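Local coordinates for protein fatty acid amide hydrolase (PDB 6KVR) that probably hydrolyses monocarboxylic acid amides to the carboxylate and ammonium, as an amidase-family (amidase signature) enzyme, at residues K52-L57 against F224-S229; T217-N222 against P473-V478; F62-Y67 against H115-C120. All blocks are in the same frame, centred on the assembly; numbering follows the deposited sequence.

Contact 1 (K52-L57 against F224-S229)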
# COMPACT_ATOMS: atom_id res chain seq x y z
N LYS A 52 31.40 35.84 -18.06
CA LYS A 52 32.42 35.96 -17.03
C LYS A 52 32.71 34.55 -16.51
O LYS A 52 31.93 33.63 -16.80
CB LYS A 52 31.99 36.86 -15.86
CG LYS A 52 31.44 38.23 -16.20
CD LYS A 52 31.60 39.14 -14.97
CE LYS A 52 30.52 40.21 -14.87
NZ LYS A 52 29.16 39.60 -14.87
N PRO A 53 33.80 34.34 -15.78
CA PRO A 53 34.00 33.05 -15.11
C PRO A 53 32.75 32.67 -14.31
O PRO A 53 32.02 33.53 -13.82
CB PRO A 53 35.20 33.31 -14.21
CG PRO A 53 36.01 34.32 -14.98
CD PRO A 53 34.98 35.22 -15.63
N ILE A 54 32.51 31.36 -14.21
CA ILE A 54 31.24 30.89 -13.64
C ILE A 54 31.09 31.36 -12.20
O ILE A 54 29.99 31.76 -11.78
CB ILE A 54 31.12 29.35 -13.77
CG1 ILE A 54 29.78 28.86 -13.23
CG2 ILE A 54 32.29 28.65 -13.10
CD1 ILE A 54 28.59 29.29 -14.08
N ASP A 55 32.18 31.39 -11.43
CA ASP A 55 32.04 31.80 -10.04
C ASP A 55 31.74 33.30 -9.90
O ASP A 55 31.12 33.71 -8.92
CB ASP A 55 33.29 31.42 -9.25
CG ASP A 55 33.25 29.96 -8.84
OD1 ASP A 55 34.05 29.16 -9.38
OD2 ASP A 55 32.39 29.62 -7.99
N ASP A 56 32.15 34.12 -10.87
CA ASP A 56 31.69 35.50 -10.89
C ASP A 56 30.21 35.58 -11.25
O ASP A 56 29.47 36.40 -10.69
CB ASP A 56 32.50 36.33 -11.87
CG ASP A 56 33.92 36.51 -11.42
OD1 ASP A 56 34.16 36.54 -10.19
OD2 ASP A 56 34.80 36.60 -12.30
N LEU A 57 29.77 34.77 -12.22
CA LEU A 57 28.36 34.74 -12.55
C LEU A 57 27.53 34.30 -11.36
O LEU A 57 26.40 34.79 -11.17
CB LEU A 57 28.12 33.83 -13.75
CG LEU A 57 28.79 34.30 -15.05
CD1 LEU A 57 28.54 33.34 -16.22
CD2 LEU A 57 28.38 35.72 -15.42
N PHE A 224 17.50 30.59 -12.88
CA PHE A 224 16.99 31.96 -12.88
C PHE A 224 17.81 32.91 -12.02
O PHE A 224 17.59 34.13 -12.07
CB PHE A 224 15.53 31.98 -12.41
CG PHE A 224 14.56 31.41 -13.41
CD1 PHE A 224 13.98 32.22 -14.38
CD2 PHE A 224 14.24 30.06 -13.39
CE1 PHE A 224 13.09 31.70 -15.31
CE2 PHE A 224 13.36 29.52 -14.32
CZ PHE A 224 12.78 30.34 -15.28
N ASN A 225 18.74 32.38 -11.24
CA ASN A 225 19.61 33.14 -10.36
C ASN A 225 20.70 32.19 -9.92
O ASN A 225 20.47 31.34 -9.05
CB ASN A 225 18.83 33.69 -9.15
CG ASN A 225 19.70 34.52 -8.20
OD1 ASN A 225 20.90 34.28 -8.07
ND2 ASN A 225 19.08 35.49 -7.52
N LEU A 226 21.88 32.30 -10.53
CA LEU A 226 22.94 31.31 -10.33
C LEU A 226 23.57 31.36 -8.95
O LEU A 226 24.37 30.48 -8.62
CB LEU A 226 24.03 31.47 -11.39
CG LEU A 226 23.70 30.98 -12.80
CD1 LEU A 226 24.91 31.21 -13.74
CD2 LEU A 226 23.30 29.52 -12.80
N LEU A 227 23.25 32.36 -8.12
CA LEU A 227 23.70 32.25 -6.74
C LEU A 227 22.90 31.18 -5.98
O LEU A 227 23.43 30.54 -5.06
CB LEU A 227 23.60 33.61 -6.03
CG LEU A 227 23.94 33.65 -4.53
CD1 LEU A 227 25.40 33.31 -4.25
CD2 LEU A 227 23.60 35.00 -3.94
N LEU A 228 21.64 30.95 -6.37
CA LEU A 228 20.76 30.10 -5.58
C LEU A 228 20.88 28.63 -5.96
O LEU A 228 21.31 28.27 -7.06
CB LEU A 228 19.29 30.54 -5.72
CG LEU A 228 19.13 32.06 -5.56
CD1 LEU A 228 17.69 32.46 -5.79
CD2 LEU A 228 19.66 32.53 -4.18
N SER A 229 20.50 27.77 -5.02
CA SER A 229 20.36 26.35 -5.30
C SER A 229 19.18 26.09 -6.24
O SER A 229 18.16 26.78 -6.21
CB SER A 229 20.14 25.59 -3.99
OG SER A 229 19.54 24.34 -4.25

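Contact 2 (T217-N222 against P473-V478)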
# COMPACT_ATOMS: atom_id res chain seq x y z
N THR A 217 30.38 16.05 -8.54
CA THR A 217 30.31 17.26 -9.36
C THR A 217 30.09 18.54 -8.56
O THR A 217 29.98 19.61 -9.18
CB THR A 217 29.16 17.14 -10.37
OG1 THR A 217 27.92 16.93 -9.66
CG2 THR A 217 29.41 15.97 -11.33
N GLY A 218 29.97 18.47 -7.23
CA GLY A 218 29.81 19.70 -6.44
C GLY A 218 28.37 20.16 -6.37
O GLY A 218 27.47 19.37 -6.06
N LEU A 219 28.13 21.44 -6.64
CA LEU A 219 26.82 22.05 -6.49
C LEU A 219 26.15 22.30 -7.84
O LEU A 219 26.81 22.63 -8.83
CB LEU A 219 26.91 23.39 -5.74
CG LEU A 219 27.60 23.42 -4.39
CD1 LEU A 219 27.97 24.86 -3.99
CD2 LEU A 219 26.72 22.74 -3.33
N THR A 220 24.83 22.16 -7.86
CA THR A 220 24.01 22.52 -9.02
C THR A 220 23.26 23.80 -8.71
O THR A 220 22.74 23.96 -7.61
CB THR A 220 23.05 21.37 -9.37
OG1 THR A 220 23.83 20.22 -9.73
CG2 THR A 220 22.09 21.73 -10.53
N LYS A 221 23.20 24.72 -9.68
CA LYS A 221 22.73 26.08 -9.42
C LYS A 221 21.39 26.37 -10.10
O LYS A 221 21.03 25.74 -11.09
CB LYS A 221 23.77 27.11 -9.88
CG LYS A 221 25.02 27.17 -8.99
CD LYS A 221 24.65 27.45 -7.52
CE LYS A 221 25.88 27.89 -6.73
NZ LYS A 221 25.52 28.43 -5.40
N ASN A 222 20.69 27.39 -9.57
CA ASN A 222 19.36 27.76 -10.08
C ASN A 222 19.46 28.48 -11.42
O ASN A 222 20.22 29.45 -11.54
CB ASN A 222 18.64 28.66 -9.07
CG ASN A 222 17.16 28.83 -9.38
OD1 ASN A 222 16.76 29.16 -10.50
ND2 ASN A 222 16.33 28.59 -8.36
N PRO A 473 16.79 28.47 -1.79
CA PRO A 473 17.76 28.86 -0.76
C PRO A 473 19.16 29.03 -1.34
O PRO A 473 19.45 28.64 -2.47
CB PRO A 473 17.71 27.69 0.22
CG PRO A 473 17.52 26.52 -0.69
CD PRO A 473 16.57 27.01 -1.81
N HIS A 474 20.03 29.63 -0.55
CA HIS A 474 21.44 29.59 -0.90
C HIS A 474 21.96 28.16 -0.76
O HIS A 474 21.45 27.38 0.05
CB HIS A 474 22.24 30.54 -0.01
CG HIS A 474 21.92 31.98 -0.22
ND1 HIS A 474 22.23 32.96 0.70
CD2 HIS A 474 21.33 32.62 -1.26
CE1 HIS A 474 21.84 34.13 0.24
NE2 HIS A 474 21.29 33.95 -0.95
N SER A 475 22.98 27.83 -1.54
CA SER A 475 23.53 26.48 -1.49
C SER A 475 23.91 26.09 -0.07
O SER A 475 24.47 26.89 0.69
CB SER A 475 24.73 26.36 -2.43
OG SER A 475 24.31 26.61 -3.77
N GLU A 476 23.54 24.86 0.31
CA GLU A 476 23.89 24.26 1.59
C GLU A 476 23.27 25.01 2.78
O GLU A 476 23.75 24.89 3.91
CB GLU A 476 25.41 24.16 1.76
CG GLU A 476 26.15 23.49 0.58
CD GLU A 476 27.56 23.01 0.94
OE1 GLU A 476 27.74 21.89 1.50
OE2 GLU A 476 28.51 23.77 0.67
N GLU A 477 22.19 25.74 2.54
CA GLU A 477 21.55 26.56 3.58
C GLU A 477 20.03 26.38 3.55
O GLU A 477 19.27 27.35 3.58
CB GLU A 477 21.94 28.04 3.42
CG GLU A 477 23.35 28.34 3.93
CD GLU A 477 23.68 29.83 3.96
OE1 GLU A 477 23.20 30.54 4.87
OE2 GLU A 477 24.47 30.27 3.09
N VAL A 478 19.58 25.13 3.49
CA VAL A 478 18.15 24.85 3.58
C VAL A 478 17.96 23.69 4.55
O VAL A 478 18.48 22.59 4.33
CB VAL A 478 17.52 24.56 2.20
CG1 VAL A 478 18.35 23.56 1.38
CG2 VAL A 478 16.08 24.11 2.34
O HOH W 1 23.32 24.35 -4.83

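Contact 3 (F62-Y67 against H115-C120)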
# COMPACT_ATOMS: atom_id res chain seq x y z
N PHE A 62 23.51 35.88 -11.55
CA PHE A 62 23.25 35.82 -12.98
C PHE A 62 21.97 35.03 -13.27
O PHE A 62 21.76 33.95 -12.72
CB PHE A 62 24.47 35.18 -13.66
CG PHE A 62 24.46 35.25 -15.17
CD1 PHE A 62 24.86 36.40 -15.82
CD2 PHE A 62 24.09 34.14 -15.92
CE1 PHE A 62 24.87 36.45 -17.21
CE2 PHE A 62 24.09 34.19 -17.30
CZ PHE A 62 24.48 35.35 -17.95
N ASN A 63 21.09 35.59 -14.12
CA ASN A 63 19.87 34.91 -14.56
C ASN A 63 20.19 34.25 -15.90
O ASN A 63 20.14 34.90 -16.94
CB ASN A 63 18.71 35.89 -14.67
CG ASN A 63 17.41 35.24 -15.18
OD1 ASN A 63 17.42 34.20 -15.83
ND2 ASN A 63 16.28 35.88 -14.88
N ALA A 64 20.52 32.95 -15.86
CA ALA A 64 20.93 32.28 -17.09
C ALA A 64 19.78 32.15 -18.08
O ALA A 64 20.01 32.17 -19.29
CB ALA A 64 21.53 30.90 -16.78
N VAL A 65 18.55 32.03 -17.60
CA VAL A 65 17.41 31.90 -18.51
C VAL A 65 17.23 33.19 -19.33
O VAL A 65 16.97 33.14 -20.54
CB VAL A 65 16.14 31.54 -17.73
CG1 VAL A 65 14.90 31.59 -18.64
CG2 VAL A 65 16.30 30.17 -17.09
N ASP A 66 17.37 34.34 -18.67
CA ASP A 66 17.27 35.61 -19.39
C ASP A 66 18.35 35.72 -20.46
O ASP A 66 18.08 36.13 -21.59
CB ASP A 66 17.37 36.77 -18.41
CG ASP A 66 16.70 38.01 -18.93
OD1 ASP A 66 15.47 37.96 -19.15
OD2 ASP A 66 17.41 39.01 -19.16
N TYR A 67 19.59 35.36 -20.10
CA TYR A 67 20.71 35.41 -21.03
C TYR A 67 20.49 34.53 -22.26
O TYR A 67 20.86 34.91 -23.38
CB TYR A 67 21.98 34.98 -20.31
CG TYR A 67 23.26 35.25 -21.07
CD1 TYR A 67 23.74 36.54 -21.24
CD2 TYR A 67 24.00 34.20 -21.62
CE1 TYR A 67 24.92 36.78 -21.92
CE2 TYR A 67 25.16 34.43 -22.30
CZ TYR A 67 25.62 35.71 -22.45
OH TYR A 67 26.78 35.92 -23.14
N HIS A 115 23.87 22.65 -18.65
CA HIS A 115 24.98 22.14 -17.84
C HIS A 115 26.09 23.18 -17.67
O HIS A 115 26.66 23.31 -16.58
CB HIS A 115 25.56 20.87 -18.45
CG HIS A 115 26.69 20.30 -17.64
ND1 HIS A 115 26.51 19.80 -16.37
CD2 HIS A 115 28.01 20.19 -17.90
CE1 HIS A 115 27.66 19.37 -15.89
NE2 HIS A 115 28.60 19.60 -16.79
N GLN A 116 26.43 23.89 -18.74
CA GLN A 116 27.53 24.86 -18.67
C GLN A 116 27.24 25.96 -17.66
O GLN A 116 28.16 26.45 -16.99
CB GLN A 116 27.78 25.46 -20.06
CG GLN A 116 29.25 25.65 -20.37
CD GLN A 116 29.49 26.63 -21.50
OE1 GLN A 116 28.65 26.81 -22.38
NE2 GLN A 116 30.64 27.30 -21.47
N PHE A 117 25.97 26.32 -17.48
CA PHE A 117 25.60 27.34 -16.52
C PHE A 117 25.23 26.77 -15.15
O PHE A 117 25.65 27.32 -14.13
CB PHE A 117 24.44 28.17 -17.07
CG PHE A 117 24.86 29.18 -18.12
CD1 PHE A 117 25.31 30.45 -17.75
CD2 PHE A 117 24.82 28.86 -19.47
CE1 PHE A 117 25.69 31.39 -18.71
CE2 PHE A 117 25.19 29.78 -20.43
CZ PHE A 117 25.63 31.05 -20.06
N THR A 118 24.44 25.69 -15.09
CA THR A 118 23.92 25.23 -13.81
C THR A 118 24.65 24.03 -13.21
O THR A 118 24.46 23.77 -12.01
CB THR A 118 22.44 24.88 -13.94
OG1 THR A 118 22.30 23.77 -14.84
CG2 THR A 118 21.64 26.08 -14.44
N ASN A 119 25.46 23.30 -13.98
CA ASN A 119 26.16 22.09 -13.50
C ASN A 119 25.16 20.99 -13.13
O ASN A 119 25.34 20.25 -12.17
CB ASN A 119 27.09 22.42 -12.32
CG ASN A 119 28.10 21.30 -12.04
OD1 ASN A 119 28.71 20.75 -12.96
ND2 ASN A 119 28.29 20.98 -10.76
N CYS A 120 24.10 20.88 -13.93
CA CYS A 120 22.98 19.99 -13.66
C CYS A 120 23.18 18.54 -14.11
O CYS A 120 22.40 17.68 -13.68
CB CYS A 120 21.72 20.56 -14.31
SG CYS A 120 21.88 20.72 -16.10

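Contact 1 (K52-L57 against F224-S229)
Leu226 is the hub on which Ile54 and Leu57 converge: its CD1 methyl lies 4.1 Å from Leu57 CB and 4.2 Å from Ile54 CD1. Those partners are three residues apart, so one branch of a leucine spans two positions on the same face of the helix that begins at Ile54. Ile54 CG1 stands anti to the backbone N (chi1 -178°) and the end of the chain turns again at chi2, so CD1 meets Leu226 at about a right angle. Deeper in, where Leu57 and Leu226 are both buried, the helix backbone joins the packing, since Leu57 O is 4.1 Å from Leu226 CB.

The outer side is looser. Ile54 is partly exposed, and Lys52, Pro53 and Asp55 are exposed, which suits the charged Lys52 and Asp55. Pro53 occupies the N-cap position, and its carbonyl takes the first-turn bond, Leu57 N to Pro53 O at 3.0 Å.

Leu226 is presented by a tight corner. Asn225 OD1 accepts from Leu227 N at 3.0 Å, within the plane of the amide carbonyl, while Leu228 N bonds to Asn225 O at 3.0 Å. Asn225 ND2 also reaches Gln61 OE1 and Val537 O, so both ends of the amide are employed. An Asx turn superimposed on a type I beta turn, with an apolar residue at its second position packed on a short helix, characterises this corner.

Contact 2 (T217-N222 against P473-V478)
Lys221 reaches Ser475 by a single bend: CG stands anti to the carbonyl carbon (chi1 -72°), the chain bends once at chi2 (-56°) and runs out extended from there. Ser475 meets it with OG beside its own backbone N (chi1 -62°). NZ donates to Ser475 OG at 2.7 Å, a short bond from an ammonium to a neutral hydroxyl. The same NZ also bonds to Leu227 O, so a lysine whose residue is buried gives two hydrogen bonds to neutral oxygens, which would be expected to spread its charge over their dipoles.

The serine is used both ways. Having accepted from the lysine, its hydroxyl donates to a water, with OG 2.7 Å from the water oxygen, and that water donates in turn to Thr220 O at 2.9 Å. Ser475 is therefore tied to two consecutive residues of 217-222, directly to Lys221 and through water to the preceding residue, Thr220. A small hydroxyl fits here because it can be acceptor and donor at once.

Beside this polar cluster Leu219 straddles the loop with its two methyls: CD1 rests 3.9 Å from Ser475 CB, and CD2 lies 4.0 Å from Glu476 CG. Leucine and glutamate cross at about a right angle, and it is the aliphatic CG of the acid that Leu219 touches.

Outside the pair, Asp211 OD1 accepts from Glu476 N and Lys417 NZ donates to Glu476 O, holding the peptides on both sides of Glu476. Ser475 and Glu476 are the two central residues of a type II beta turn from His474 to Glu477, closed by a weak bond; the positive phi of Glu476 belongs to that turn's third position. A type II beta turn, its second residue held by a lysine and a water, thus joins two irregular segments of the amidase fold.

Contact 3 (F62-Y67 against H115-C120)
Phe117, in the last turn of helix 100-118, is inserted against the start of helix 64-70, a helix-end to helix-end packing in the amidase chain. Three side chains of 62-67 meet its ring. Phe62 comes rim to rim: CE2 is 3.5 Å from Phe117 CE1, the ring planes are only 3° apart, and with centroids 5.8 Å apart neither ring lies over the other, so this is not a stack. Ala64 supplies its methyl, CB lying 3.9 Å from Phe117 CD1; a side chain this short lets the two backbones come close. Tyr67, one turn further along, crosses Phe117 at about a right angle and puts CD2 3.9 Å from Phe117 CZ. Tyr67 CD2 also lies at the edge of the Phe62 ring, in its plane, so the three aromatics brace one another.

The first torsions sort the approach: CG of Phe62 and of Tyr67 stands anti to the backbone N (chi1 about -170°), which carries both rings towards Phe117. Beyond this shell, Leu50 touches Phe117, and Tyr243 of helix 235-243 touches Ala64.

An asparagine stands at each of the two helix ends that meet. Asn119 leaves helix 100-118 with positive phi, a conformation asparagine tolerates well; its N bonds back to His115 O at 2.9 Å, and its ND2 reaches Thr217 O and Leu219 O. Asn63 is the N-cap of helix 64-70: OD1 accepts from Asp66 N at 2.8 Å, nearly straight at 166°, with the donor well above the carbonyl plane.

In the fold
Contacts 1 and 3 are neighbours, with centres about 7 Å apart: Leu226 N lies 2.7 Å from Phe62 O, so the corner that meets one short helix is hydrogen-bonded to the lead-in of the next. Contact 2 lies about 11 Å from contact 1 and 13 Å from contact 3, centre to centre. Leu228 O to Asn222 N at 2.7 Å and Ser229 N to Pro473 O at 2.9 Å join it to contact 1, and Lys221 N to Thr118 O at 2.8 Å joins it to contact 3. All three lie away from the predicted Lys158, Ser233 and Ser257 sites, although segment 224-229 ends only four residues before Ser233.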